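Local coordinates for protein spydx (Streptococcus pyogenes, PDB 2J43) that binds alpha-glucans such as host lung glycogen through this tandem family 41 carbohydrate-binding part of a cell-wall pullulanase, which probably hydrolyses alpha-1,6-glucosidic linkages, at residues Tyr113-Tyr118 and Tyr158-Leu163; Arg107-Gly112 and His199-Val204. All blocks are in the same frame, centred on the assembly; numbering follows the deposited sequence.

Overall arrangement
Contact 1 lies inside the second of two family 41 carbohydrate-binding modules, where it pairs the neighbouring antiparallel strands 113-118 and 158-162 of a mixed sheet. Contact 2 is where the connecting loop from the first module, 107-112, reaches the second, against 199-204. Strand 113-119 lies between 156-162, antiparallel to it, and 201-205, parallel to it, and so adjoins both contacts. Their centres are about 7 Å apart, and backbone atoms join them directly: R115 N lies 2.9 Å from T200 O and N117 O 2.9 Å from V204 N, both probable hydrogen bonds. Side chains meet too, with L109 CD1 of contact 2 packed 3.3 Å from R115 NE of contact 1.

Contact 1: residues Tyr113-Tyr118 and Tyr158-Leu163; sequences YLRINY and YVDVPL
R115 and D160 face each other across an antiparallel beta-strand pair in the sheet of the second family 41 module. The short strand axes run at 157°, and two hydrogen-bonded pairs, L114 with V161 and I116 with V159, alternate with non-hydrogen-bonded ones. The side chains of Y113, R115, N117, Y158, D160 and P162 share one face; those of L114, I116, V159 and V161 lie on the other, where I116 CD1 meets V161 CG2 at 4.0 Å.

R115 leaves the strand with CG anti to the backbone N (chi1 -179°), and a bend at chi3 swings the guanidinium across to the neighbouring strand. There it grips D160 side-on, one nitrogen to each carboxylate oxygen: R115 NE to D160 OD1 is 2.8 Å and straight, while R115 NH2 reaches the syn lone pair of D160 OD2 at 3.0 Å. The same guanidinium lies flat over one face of Y158, planes 16° apart and R115 CZ 3.7 Å from the Y158 ring centroid, a cation-pi stack. Bidentate bonding at the edge and the ring over one face should together limit its rotation. N117, whose ND2 is bonded to V202 O, sets OD1 3.5 Å from Y158 CB. At the other end, Y113 CE1 touches P162 CG at 4.0 Å.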
loop_
_atom_site.group_PDB
_atom_site.type_symbol
_atom_site.label_atom_id
_atom_site.label_comp_id
_atom_site.label_asym_id
_atom_site.label_seq_id
_atom_site.Cartn_x
_atom_site.Cartn_y
_atom_site.Cartn_z
ATOM N N TYR A 113 -1.154 3.804 -14.175
ATOM C CA TYR A 113 0.077 4.415 -13.681
ATOM C C TYR A 113 0.747 3.427 -12.720
ATOM O O TYR A 113 0.090 2.586 -12.121
ATOM C CB TYR A 113 -0.228 5.725 -12.943
ATOM C CG TYR A 113 -0.690 6.899 -13.805
ATOM C CD1 TYR A 113 0.157 7.989 -14.027
ATOM C CD2 TYR A 113 -1.986 6.952 -14.342
ATOM C CE1 TYR A 113 -0.269 9.099 -14.785
ATOM C CE2 TYR A 113 -2.411 8.052 -15.119
ATOM C CZ TYR A 113 -1.545 9.120 -15.325
ATOM O OH TYR A 113 -1.924 10.231 -16.071
ATOM N N LEU A 114 2.071 3.492 -12.603
ATOM C CA LEU A 114 2.786 2.785 -11.556
ATOM C C LEU A 114 3.499 3.883 -10.759
ATOM O O LEU A 114 4.215 4.694 -11.330
ATOM C CB LEU A 114 3.814 1.802 -12.125
ATOM C CG LEU A 114 4.525 0.940 -11.075
ATOM C CD1 LEU A 114 3.558 0.006 -10.355
ATOM C CD2 LEU A 114 5.755 0.126 -11.573
ATOM N N ARG A 115 3.288 3.956 -9.441
ATOM C CA ARG A 115 4.165 4.765 -8.579
ATOM C C ARG A 115 5.409 3.986 -8.168
ATOM O O ARG A 115 5.315 2.875 -7.619
ATOM C CB ARG A 115 3.444 5.203 -7.299
ATOM C CG ARG A 115 4.303 6.062 -6.396
ATOM C CD ARG A 115 3.562 6.833 -5.320
ATOM N NE ARG A 115 2.615 7.783 -5.861
ATOM C CZ ARG A 115 1.831 8.566 -5.108
ATOM N NH1 ARG A 115 1.855 8.476 -3.784
ATOM N NH2 ARG A 115 1.019 9.447 -5.696
ATOM N N ILE A 116 6.578 4.592 -8.407
ATOM C CA ILE A 116 7.842 4.075 -7.936
ATOM C C ILE A 116 8.251 4.889 -6.733
ATOM O O ILE A 116 8.515 6.074 -6.837
ATOM C CB ILE A 116 8.893 4.166 -9.045
ATOM C CG1 ILE A 116 8.465 3.286 -10.225
ATOM C CG2 ILE A 116 10.280 3.818 -8.458
ATOM C CD1 ILE A 116 9.336 3.419 -11.501
ATOM N N ASN A 117 8.298 4.249 -5.576
ATOM C CA ASN A 117 8.727 4.854 -4.336
ATOM C C ASN A 117 10.181 4.472 -4.075
ATOM O O ASN A 117 10.554 3.286 -4.240
ATOM C CB ASN A 117 7.887 4.306 -3.161
ATOM C CG ASN A 117 6.444 4.651 -3.249
ATOM O OD1 ASN A 117 6.055 5.763 -2.854
ATOM N ND2 ASN A 117 5.606 3.735 -3.815
ATOM N N TYR A 118 11.012 5.441 -3.696
ATOM C CA TYR A 118 12.417 5.161 -3.447
ATOM C C TYR A 118 12.784 5.770 -2.122
ATOM O O TYR A 118 12.606 6.951 -1.977
ATOM C CB TYR A 118 13.347 5.799 -4.523
ATOM C CG TYR A 118 14.800 5.563 -4.177
ATOM C CD1 TYR A 118 15.351 4.287 -4.317
ATOM C CD2 TYR A 118 15.627 6.591 -3.697
ATOM C CE1 TYR A 118 16.668 4.026 -3.957
ATOM C CE2 TYR A 118 16.963 6.345 -3.363
ATOM C CZ TYR A 118 17.469 5.058 -3.484
ATOM O OH TYR A 118 18.790 4.805 -3.151
ATOM N N TYR A 158 9.002 9.738 -4.513
ATOM C CA TYR A 158 8.304 8.955 -5.510
ATOM C C TYR A 158 8.070 9.676 -6.817
ATOM O O TYR A 158 8.151 10.907 -6.901
ATOM C CB TYR A 158 6.955 8.437 -4.962
ATOM C CG TYR A 158 5.905 9.498 -4.740
ATOM C CD1 TYR A 158 5.114 9.931 -5.770
ATOM C CD2 TYR A 158 5.741 10.086 -3.502
ATOM C CE1 TYR A 158 4.151 10.921 -5.569
ATOM C CE2 TYR A 158 4.751 11.094 -3.277
ATOM C CZ TYR A 158 3.981 11.481 -4.317
ATOM O OH TYR A 158 3.016 12.451 -4.169
ATOM N N VAL A 159 7.786 8.896 -7.850
ATOM C CA VAL A 159 7.281 9.429 -9.094
ATOM C C VAL A 159 6.152 8.539 -9.616
ATOM O O VAL A 159 6.196 7.311 -9.451
ATOM C CB VAL A 159 8.397 9.569 -10.132
ATOM C CG1 VAL A 159 9.022 8.253 -10.449
ATOM C CG2 VAL A 159 7.833 10.365 -11.377
ATOM N N ASP A 160 5.158 9.165 -10.231
ATOM C CA ASP A 160 4.043 8.471 -10.858
ATOM C C ASP A 160 4.331 8.361 -12.354
ATOM O O ASP A 160 4.505 9.380 -13.063
ATOM C CB ASP A 160 2.718 9.212 -10.623
ATOM C CG ASP A 160 2.241 9.097 -9.212
ATOM O OD1 ASP A 160 2.395 7.998 -8.650
ATOM O OD2 ASP A 160 1.730 10.045 -8.585
ATOM N N VAL A 161 4.384 7.140 -12.826
ATOM C CA VAL A 161 4.775 6.832 -14.196
ATOM C C VAL A 161 3.595 6.314 -15.041
ATOM O O VAL A 161 3.111 5.204 -14.811
ATOM C CB VAL A 161 5.871 5.782 -14.225
ATOM C CG1 VAL A 161 6.378 5.539 -15.660
ATOM C CG2 VAL A 161 7.026 6.167 -13.284
ATOM N N PRO A 162 3.203 7.045 -16.078
ATOM C CA PRO A 162 2.162 6.510 -16.980
ATOM C C PRO A 162 2.644 5.299 -17.751
ATOM O O PRO A 162 3.756 5.332 -18.255
ATOM C CB PRO A 162 1.875 7.667 -17.950
ATOM C CG PRO A 162 2.626 8.853 -17.468
ATOM C CD PRO A 162 3.700 8.362 -16.515
ATOM N N LEU A 163 1.814 4.268 -17.845
ATOM C CA LEU A 163 2.118 3.018 -18.522
ATOM C C LEU A 163 1.448 3.008 -19.927
ATOM O O LEU A 163 0.485 3.726 -20.173
ATOM C CB LEU A 163 1.592 1.823 -17.702
ATOM C CG LEU A 163 1.981 1.679 -16.223
ATOM C CD1 LEU A 163 1.272 0.513 -15.569
ATOM C CD2 LEU A 163 3.451 1.436 -16.163
#

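Contact 2: residues Arg107-Gly112 and His199-Val204; sequences RPLKEG and HTQVFV. Unlike the reference sequence in segment 107-112: E111 (reference Lys).
The loop linking the two family 41 modules meets the start of strand 201-204 here, and the meeting rests on L109 and T200, whose CA atoms are 5.8 Å apart. The hydroxyl of T200 accepts the backbone N-H of L109: L109 N to T200 OG1 is 3.0 Å and the bond is nearly straight at 173°. With chi1 at 55°, OG1 sits between the backbone N and the carbonyl carbon of T200, directed at the loop, where it also comes 3.6 Å from P108 CA. The methyl of the same residue lies alongside the loop backbone, T200 CG2 3.7 Å from L109 O, so the two branches of T200 meet the N and the O of L109 respectively.

The L109 side chain crosses that of Q201 at about a right angle, and its CD1 lies 3.8 Å from Q201 CG. Earlier in the linker, R107 turns to the first module, where NH2 forms a salt bridge with D50 and the side chain touches W96; P108 also touches W96. Between these two segments the bond is thus a side-chain-to-backbone one, with no strand pairing, an arrangement that belongs to the inter-module linker of this tandem beta-sandwich pair.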
loop_
_atom_site.group_PDB
_atom_site.type_symbol
_atom_site.label_atom_id
_atom_site.label_comp_id
_atom_site.label_asym_id
_atom_site.label_seq_id
_atom_site.Cartn_x
_atom_site.Cartn_y
_atom_site.Cartn_z
ATOM N N ARG A 107 -2.102 2.506 -0.240
ATOM C CA ARG A 107 -3.266 3.045 -0.903
ATOM C C ARG A 107 -3.210 2.813 -2.426
ATOM O O ARG A 107 -2.293 3.323 -3.072
ATOM C CB ARG A 107 -3.358 4.521 -0.641
ATOM C CG ARG A 107 -4.575 5.130 -1.261
ATOM C CD ARG A 107 -4.689 6.549 -0.906
ATOM N NE ARG A 107 -5.854 7.119 -1.520
ATOM C CZ ARG A 107 -6.323 8.312 -1.201
ATOM N NH1 ARG A 107 -5.728 9.057 -0.267
ATOM N NH2 ARG A 107 -7.393 8.758 -1.809
ATOM N N PRO A 108 -4.152 2.086 -3.009
ATOM C CA PRO A 108 -4.137 1.856 -4.459
ATOM C C PRO A 108 -4.322 3.182 -5.207
ATOM O O PRO A 108 -5.099 4.030 -4.789
ATOM C CB PRO A 108 -5.348 0.952 -4.683
ATOM C CG PRO A 108 -5.589 0.331 -3.357
ATOM C CD PRO A 108 -5.252 1.332 -2.349
ATOM N N LEU A 109 -3.577 3.371 -6.273
ATOM C CA LEU A 109 -3.689 4.603 -7.017
ATOM C C LEU A 109 -4.440 4.370 -8.336
ATOM O O LEU A 109 -4.902 3.269 -8.607
ATOM C CB LEU A 109 -2.295 5.197 -7.198
ATOM C CG LEU A 109 -1.517 5.339 -5.873
ATOM C CD1 LEU A 109 -0.106 5.855 -6.144
ATOM C CD2 LEU A 109 -2.228 6.224 -4.803
ATOM N N LYS A 110 -4.592 5.445 -9.104
ATOM C CA LYS A 110 -5.259 5.447 -10.400
ATOM C C LYS A 110 -4.738 4.357 -11.355
ATOM O O LYS A 110 -3.540 4.070 -11.423
ATOM C CB LYS A 110 -5.141 6.853 -11.050
ATOM C CG LYS A 110 -3.738 7.529 -10.968
ATOM C CD LYS A 110 -3.660 8.855 -11.779
ATOM C CE LYS A 110 -2.762 9.946 -11.146
ATOM N NZ LYS A 110 -1.280 9.670 -11.157
ATOM N N GLU A 111 -5.654 3.749 -12.107
ATOM C CA GLU A 111 -5.279 2.731 -13.090
ATOM C C GLU A 111 -4.445 3.356 -14.203
ATOM O O GLU A 111 -4.616 4.516 -14.522
ATOM C CB GLU A 111 -6.533 2.069 -13.691
ATOM C CG GLU A 111 -6.779 0.674 -13.138
ATOM C CD GLU A 111 -8.077 0.052 -13.629
ATOM O OE1 GLU A 111 -8.334 0.068 -14.862
ATOM O OE2 GLU A 111 -8.828 -0.476 -12.774
ATOM N N GLY A 112 -3.515 2.577 -14.740
ATOM C CA GLY A 112 -2.682 2.986 -15.858
ATOM C C GLY A 112 -1.428 3.761 -15.471
ATOM O O GLY A 112 -0.725 4.331 -16.331
ATOM N N HIS A 199 -0.907 -4.339 -8.774
ATOM C CA HIS A 199 -0.080 -3.381 -8.057
ATOM C C HIS A 199 0.095 -2.079 -8.792
ATOM O O HIS A 199 0.488 -2.050 -9.954
ATOM C CB HIS A 199 1.279 -3.988 -7.793
ATOM C CG HIS A 199 1.266 -5.011 -6.708
ATOM N ND1 HIS A 199 1.139 -4.678 -5.370
ATOM C CD2 HIS A 199 1.316 -6.360 -6.762
ATOM C CE1 HIS A 199 1.146 -5.788 -4.645
ATOM N NE2 HIS A 199 1.256 -6.823 -5.467
ATOM N N THR A 200 -0.212 -1.006 -8.092
ATOM C CA THR A 200 -0.030 0.333 -8.610
ATOM C C THR A 200 0.964 1.137 -7.802
ATOM O O THR A 200 1.281 2.254 -8.214
ATOM C CB THR A 200 -1.371 1.133 -8.423
ATOM O OG1 THR A 200 -1.788 1.096 -7.030
ATOM C CG2 THR A 200 -2.549 0.523 -9.204
ATOM N N GLN A 201 1.571 0.582 -6.766
ATOM C CA GLN A 201 2.890 0.976 -6.287
ATOM C C GLN A 201 3.914 -0.105 -6.113
ATOM O O GLN A 201 3.573 -1.260 -5.824
ATOM C CB GLN A 201 2.651 1.633 -4.893
ATOM C CG GLN A 201 1.584 2.749 -4.879
ATOM C CD GLN A 201 1.601 3.645 -3.646
ATOM O OE1 GLN A 201 0.513 3.983 -3.055
ATOM N NE2 GLN A 201 2.770 4.061 -3.255
ATOM N N VAL A 202 5.175 0.276 -6.307
ATOM C CA VAL A 202 6.329 -0.496 -5.955
ATOM C C VAL A 202 7.289 0.298 -5.102
ATOM O O VAL A 202 7.206 1.538 -4.969
ATOM C CB VAL A 202 7.024 -1.109 -7.191
ATOM C CG1 VAL A 202 6.067 -2.030 -7.967
ATOM C CG2 VAL A 202 7.595 -0.039 -8.085
ATOM N N PHE A 203 8.225 -0.418 -4.488
ATOM C CA PHE A 203 9.048 0.123 -3.447
ATOM C C PHE A 203 10.451 -0.381 -3.631
ATOM O O PHE A 203 10.682 -1.593 -3.732
ATOM C CB PHE A 203 8.512 -0.289 -2.067
ATOM C CG PHE A 203 7.080 0.080 -1.887
ATOM C CD1 PHE A 203 6.731 1.228 -1.240
ATOM C CD2 PHE A 203 6.084 -0.691 -2.442
ATOM C CE1 PHE A 203 5.368 1.609 -1.171
ATOM C CE2 PHE A 203 4.751 -0.335 -2.349
ATOM C CZ PHE A 203 4.405 0.827 -1.710
ATOM N N VAL A 204 11.387 0.554 -3.757
ATOM C CA VAL A 204 12.827 0.260 -3.801
ATOM C C VAL A 204 13.568 1.106 -2.805
ATOM O O VAL A 204 13.057 2.127 -2.325
ATOM C CB VAL A 204 13.452 0.431 -5.234
ATOM C CG1 VAL A 204 13.004 -0.717 -6.167
ATOM C CG2 VAL A 204 13.127 1.749 -5.793
#